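Local coordinates for protein phenylacetaldehyde dehydrogenase (Burkholderia cenocepacia, PDB 4O5H) that probably catalyses the NAD+-dependent oxidation of phenylacetaldehyde to phenylacetate, at residues A[57-62]-A[213-218]; A[46-51]-A[62-67]. All coordinates share one frame; numbering follows the deposited sequence.

Contact 1. Residues A[57-62]-A[213-218]; sequences TVIARV and TPLSAL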
loop_
_atom_site.group_PDB
_atom_site.type_symbol
_atom_site.label_atom_id
_atom_site.label_comp_id
_atom_site.label_asym_id
_atom_site.label_seq_id
_atom_site.Cartn_x
_atom_site.Cartn_y
_atom_site.Cartn_z
ATOM N N THR A 57 -13.917 26.222 -27.608
ATOM C CA THR A 57 -14.938 25.607 -28.490
ATOM C C THR A 57 -15.042 24.119 -28.261
ATOM O O THR A 57 -14.071 23.474 -27.848
ATOM C CB THR A 57 -14.644 25.815 -29.986
ATOM O OG1 THR A 57 -13.388 25.224 -30.314
ATOM C CG2 THR A 57 -14.614 27.290 -30.340
ATOM N N VAL A 58 -16.207 23.568 -28.589
ATOM C CA VAL A 58 -16.421 22.141 -28.490
ATOM C C VAL A 58 -15.837 21.443 -29.712
ATOM O O VAL A 58 -16.146 21.813 -30.820
ATOM C CB VAL A 58 -17.914 21.836 -28.417
ATOM C CG1 VAL A 58 -18.149 20.350 -28.509
ATOM C CG2 VAL A 58 -18.492 22.391 -27.118
ATOM N N ILE A 59 -14.977 20.467 -29.527
ATOM C CA ILE A 59 -14.366 19.750 -30.637
ATOM C C ILE A 59 -14.883 18.313 -30.795
ATOM O O ILE A 59 -14.579 17.663 -31.784
ATOM C CB ILE A 59 -12.801 19.738 -30.525
ATOM C CG1 ILE A 59 -12.326 19.186 -29.173
ATOM C CG2 ILE A 59 -12.274 21.147 -30.710
ATOM C CD1 ILE A 59 -10.846 18.865 -29.067
ATOM N N ALA A 60 -15.546 17.790 -29.774
ATOM C CA ALA A 60 -16.002 16.417 -29.757
ATOM C C ALA A 60 -16.984 16.262 -28.618
ATOM O O ALA A 60 -17.094 17.132 -27.765
ATOM C CB ALA A 60 -14.832 15.427 -29.556
ATOM N N ARG A 61 -17.645 15.110 -28.601
ATOM C CA ARG A 61 -18.467 14.674 -27.490
ATOM C C ARG A 61 -18.177 13.211 -27.186
ATOM O O ARG A 61 -17.961 12.416 -28.084
ATOM C CB ARG A 61 -19.925 14.833 -27.847
ATOM C CG ARG A 61 -20.290 16.251 -28.274
ATOM C CD ARG A 61 -21.712 16.320 -28.758
ATOM N NE ARG A 61 -22.649 16.297 -27.646
ATOM C CZ ARG A 61 -23.977 16.159 -27.775
ATOM N NH1 ARG A 61 -24.547 16.029 -28.987
ATOM N NH2 ARG A 61 -24.751 16.153 -26.679
ATOM N N VAL A 62 -18.173 12.855 -25.917
ATOM C CA VAL A 62 -17.939 11.457 -25.511
ATOM C C VAL A 62 -19.059 11.003 -24.570
ATOM O O VAL A 62 -19.763 11.851 -23.992
ATOM C CB VAL A 62 -16.567 11.260 -24.844
ATOM C CG1 VAL A 62 -15.458 11.700 -25.790
ATOM C CG2 VAL A 62 -16.488 11.974 -23.505
ATOM N N THR A 213 -10.262 15.467 -20.390
ATOM C CA THR A 213 -9.325 14.984 -21.443
ATOM C C THR A 213 -9.520 13.499 -21.790
ATOM O O THR A 213 -8.663 12.648 -21.479
ATOM C CB THR A 213 -7.870 15.171 -21.000
ATOM O OG1 THR A 213 -7.659 14.540 -19.726
ATOM C CG2 THR A 213 -7.505 16.674 -20.859
ATOM N N PRO A 214 -10.660 13.164 -22.412
ATOM C CA PRO A 214 -10.963 11.753 -22.704
ATOM C C PRO A 214 -10.397 11.236 -24.019
ATOM O O PRO A 214 -10.316 10.026 -24.209
ATOM C CB PRO A 214 -12.464 11.756 -22.817
ATOM C CG PRO A 214 -12.771 13.114 -23.401
ATOM C CD PRO A 214 -11.791 14.056 -22.747
ATOM N N LEU A 215 -9.967 12.117 -24.914
ATOM C CA LEU A 215 -9.769 11.695 -26.311
ATOM C C LEU A 215 -8.582 10.791 -26.555
ATOM O O LEU A 215 -8.717 9.811 -27.312
ATOM C CB LEU A 215 -9.707 12.890 -27.240
ATOM C CG LEU A 215 -10.989 13.733 -27.333
ATOM C CD1 LEU A 215 -10.783 14.894 -28.290
ATOM C CD2 LEU A 215 -12.193 12.906 -27.772
ATOM N N SER A 216 -7.411 11.099 -25.988
ATOM C CA SER A 216 -6.223 10.275 -26.315
ATOM C C SER A 216 -6.378 8.843 -25.776
ATOM O O SER A 216 -5.904 7.891 -26.391
ATOM C CB SER A 216 -4.913 10.935 -25.876
ATOM O OG SER A 216 -4.888 11.155 -24.476
ATOM N N ALA A 217 -7.099 8.711 -24.668
ATOM C CA ALA A 217 -7.366 7.378 -24.098
ATOM C C ALA A 217 -8.263 6.537 -25.013
ATOM O O ALA A 217 -8.001 5.365 -25.208
ATOM C CB ALA A 217 -7.987 7.502 -22.724
ATOM N N LEU A 218 -9.270 7.168 -25.622
ATOM C CA LEU A 218 -10.106 6.494 -26.587
ATOM C C LEU A 218 -9.277 6.067 -27.799
ATOM O O LEU A 218 -9.456 4.961 -28.264
ATOM C CB LEU A 218 -11.326 7.336 -27.009
ATOM C CG LEU A 218 -12.293 7.624 -25.826
ATOM C CD1 LEU A 218 -13.433 8.492 -26.280
ATOM C CD2 LEU A 218 -12.840 6.326 -25.226
#
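Leu215, on helix 215-227, divides its two methyls between three residues of strand 57-63, and every touch across this contact is likewise apolar. Its CD1 meets CD1 of Ile59 at 4.0 Å, the two side chains approaching at a slant. Its CD2 takes the other side of the fork, 4.0 Å from CG1 of Val62 and 4.1 Å from CB of Ala60. Ile59 reaches this far because its chi1 of 54° sets CG1 between the backbone N and the carbonyl carbon, and an extended chi2 then carries CD1 to the helix. Ala60 follows directly; its CB points at the helix, so a single methyl is enough to meet Leu215.

The second cluster centres on Val62. Its CG1 lies 3.8 Å from CD1 of Leu218, one turn further along the helix, while CG of Pro214 stands 3.9 Å from both CG1 and CG2 of the valine, so the proline ring apex faces its branched end. Proline fits here because a compact apolar ring offers CG to the valine.

The backbone bonds named here run to other elements. Strand 57-63 spends backbone bonds on strand 47-52, with Ile59 and Ala60 both facing Val50 as a classic beta bulge. On the helix side, Leu215 N is bonded to a carboxylate oxygen of Asp119. Helix 109-120 also packs alongside, Ile115 against Leu215 and Leu118 against Ile59.

With no hydrogen bond between the segments, the hairpin strand is held to helix 215-227 by shape and exclusion of water. This is plain hydrophobic packing of a beta hairpin on a helix, which depends on close apolar contact, since no directed bond crosses it.

Contact 2. Residues A[46-51]-A[62-67]; sequences RQLDVV and VPEADE. With NA (sodium ion), chain I.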
loop_
_atom_site.group_PDB
_atom_site.type_symbol
_atom_site.label_atom_id
_atom_site.label_comp_id
_atom_site.label_asym_id
_atom_site.label_seq_id
_atom_site.Cartn_x
_atom_site.Cartn_y
_atom_site.Cartn_z
ATOM N N ARG A 46 -26.447 9.751 -22.573
ATOM C CA ARG A 46 -25.892 11.068 -22.284
ATOM C C ARG A 46 -24.464 11.204 -22.759
ATOM O O ARG A 46 -23.710 10.236 -22.808
ATOM C CB ARG A 46 -25.960 11.420 -20.784
ATOM C CG ARG A 46 -27.365 11.873 -20.308
ATOM C CD ARG A 46 -27.357 12.497 -18.905
ATOM N NE ARG A 46 -27.242 11.453 -17.923
ATOM C CZ ARG A 46 -27.665 11.532 -16.658
ATOM N NH1 ARG A 46 -28.261 12.625 -16.174
ATOM N NH2 ARG A 46 -27.480 10.495 -15.851
ATOM N N GLN A 47 -24.096 12.437 -23.096
ATOM C CA GLN A 47 -22.753 12.725 -23.530
ATOM C C GLN A 47 -22.195 13.951 -22.838
ATOM O O GLN A 47 -22.924 14.814 -22.403
ATOM C CB GLN A 47 -22.746 13.011 -25.028
ATOM C CG GLN A 47 -23.090 11.847 -25.918
ATOM C CD GLN A 47 -23.191 12.284 -27.363
ATOM O OE1 GLN A 47 -24.176 12.912 -27.757
ATOM N NE2 GLN A 47 -22.180 12.010 -28.129
ATOM N N LEU A 48 -20.888 14.052 -22.802
ATOM C CA LEU A 48 -20.293 15.315 -22.377
ATOM C C LEU A 48 -19.393 15.915 -23.426
ATOM O O LEU A 48 -18.829 15.228 -24.254
ATOM C CB LEU A 48 -19.612 15.171 -21.033
ATOM C CG LEU A 48 -18.477 14.203 -20.979
ATOM C CD1 LEU A 48 -17.200 14.907 -21.366
ATOM C CD2 LEU A 48 -18.361 13.699 -19.570
ATOM N N ASP A 49 -19.330 17.239 -23.416
ATOM C CA ASP A 49 -18.535 17.999 -24.360
ATOM C C ASP A 49 -17.054 17.921 -24.096
ATOM O O ASP A 49 -16.625 17.971 -22.976
ATOM C CB ASP A 49 -18.914 19.472 -24.310
ATOM C CG ASP A 49 -20.291 19.741 -24.853
ATOM O OD1 ASP A 49 -20.878 18.914 -25.595
ATOM O OD2 ASP A 49 -20.781 20.828 -24.538
ATOM N N VAL A 50 -16.295 17.847 -25.176
ATOM C CA VAL A 50 -14.869 18.007 -25.133
ATOM C C VAL A 50 -14.527 19.368 -25.719
ATOM O O VAL A 50 -14.917 19.685 -26.838
ATOM C CB VAL A 50 -14.168 16.918 -25.933
ATOM C CG1 VAL A 50 -12.676 17.010 -25.742
ATOM C CG2 VAL A 50 -14.665 15.566 -25.467
ATOM N N VAL A 51 -13.794 20.148 -24.942
ATOM C CA VAL A 51 -13.500 21.538 -25.219
ATOM C C VAL A 51 -12.006 21.742 -25.503
ATOM O O VAL A 51 -11.149 21.150 -24.848
ATOM C CB VAL A 51 -13.910 22.389 -24.025
ATOM C CG1 VAL A 51 -13.410 23.835 -24.157
ATOM C CG2 VAL A 51 -15.431 22.395 -23.857
ATOM N N VAL A 62 -18.173 12.855 -25.917
ATOM C CA VAL A 62 -17.939 11.457 -25.511
ATOM C C VAL A 62 -19.059 11.003 -24.570
ATOM O O VAL A 62 -19.763 11.851 -23.992
ATOM C CB VAL A 62 -16.567 11.260 -24.844
ATOM C CG1 VAL A 62 -15.458 11.700 -25.790
ATOM C CG2 VAL A 62 -16.488 11.974 -23.505
ATOM N N PRO A 63 -19.224 9.674 -24.388
ATOM C CA PRO A 63 -20.222 9.239 -23.452
ATOM C C PRO A 63 -19.995 9.724 -22.032
ATOM O O PRO A 63 -18.854 9.788 -21.566
ATOM C CB PRO A 63 -20.149 7.720 -23.521
ATOM C CG PRO A 63 -19.652 7.465 -24.918
ATOM C CD PRO A 63 -18.611 8.544 -25.080
ATOM N N GLU A 64 -21.110 10.001 -21.357
ATOM C CA GLU A 64 -21.131 10.297 -19.938
ATOM C C GLU A 64 -21.644 9.068 -19.158
ATOM O O GLU A 64 -22.848 8.890 -18.968
ATOM C CB GLU A 64 -22.037 11.494 -19.684
ATOM C CG GLU A 64 -21.976 11.938 -18.235
ATOM C CD GLU A 64 -23.244 12.564 -17.725
ATOM O OE1 GLU A 64 -23.932 13.327 -18.418
ATOM O OE2 GLU A 64 -23.544 12.275 -16.591
ATOM N N ALA A 65 -20.711 8.235 -18.700
ATOM C CA ALA A 65 -21.039 6.950 -18.060
ATOM C C ALA A 65 -21.590 7.151 -16.675
ATOM O O ALA A 65 -21.184 8.060 -15.989
ATOM C CB ALA A 65 -19.812 6.082 -17.961
ATOM N N ASP A 66 -22.547 6.322 -16.295
ATOM C CA ASP A 66 -22.972 6.248 -14.895
ATOM C C ASP A 66 -22.519 4.906 -14.309
ATOM O O ASP A 66 -21.745 4.158 -14.941
ATOM C CB ASP A 66 -24.478 6.593 -14.718
ATOM C CG ASP A 66 -25.434 5.512 -15.257
ATOM O OD1 ASP A 66 -25.038 4.388 -15.567
ATOM O OD2 ASP A 66 -26.638 5.787 -15.388
ATOM N N GLU A 67 -22.998 4.617 -13.116
ATOM C CA GLU A 67 -22.657 3.421 -12.393
ATOM C C GLU A 67 -22.962 2.135 -13.185
ATOM O O GLU A 67 -22.191 1.154 -13.118
ATOM C CB GLU A 67 -23.410 3.433 -11.039
ATOM C CG GLU A 67 -22.911 2.380 -10.082
ATOM C CD GLU A 67 -23.335 2.641 -8.620
ATOM O OE1 GLU A 67 -24.525 2.984 -8.411
ATOM O OE2 GLU A 67 -22.482 2.475 -7.683
HETATM NA NA NA I . -10.420 18.838 -23.105
HETATM O O HOH W 1 -12.765 19.007 -22.564
HETATM O O HOH W 2 -10.234 20.912 -21.976
#
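Glu64 leans back over Arg46, just past the paired part of an antiparallel hairpin. Its CG is anti to the backbone N (chi1 -174°), which sends the chain across the arginine at a slant. CB lies 3.8 Å from Arg46 O, CG comes within 4.2 Å of Leu48 CD2, CD lies 4.2 Å from Arg46 NE, and OE1 rests 3.6 Å from Arg46 CD. OE2 stands over one guanidinium face, near its rim, with the two flat groups tilted 32° apart. The salt bridge, Arg46 NE to Glu64 OE1, is long at 3.8 Å, and no N-H points at the oxygen; long, charged chains suit this outer end, where attraction needs no strict aim.

Glu64 N gives Arg46 O a nearly straight bond of 3.0 Å, while Leu48 and Val62 exchange two backbone bonds. Their side chains share one face of the hairpin, Leu48 CD1 packing 3.7 Å from Val62 CG2; branched apolar chains suit this buried side.

Strand 47-52 ends at the sodium ion, bound by Val51 O; water 1, another ligand, accepts from Val51 N. Val50 CG2 meets Val62 CG1 at about a right angle, and Val50 also touches Leu215 of helix 215-227. Asp66 caps helix 67-82.

Val62 belongs to both contacts: contact 2 bonds its backbone to Leu48 and packs its methyls within the hairpin, and contact 1 turns CG1 and CG2 to Pro214 and CG1 to helix 215-227. Their centres lie 9 Å apart, and the bulge ties them together, probably through Ile59 N to Val50 O and Ala60 O to Val50 N, each 2.8 Å. The sodium ion adds a further tie. Val51 O of contact 2 shares it with backbone oxygens of Asp119 and Asp212, the latter immediately before segment 213-218. The side chain of Pro214 is about 5 Å from the sodium ion. The ion thus joins the hairpin, helix 109-120 and the chain leading into segment 213-218.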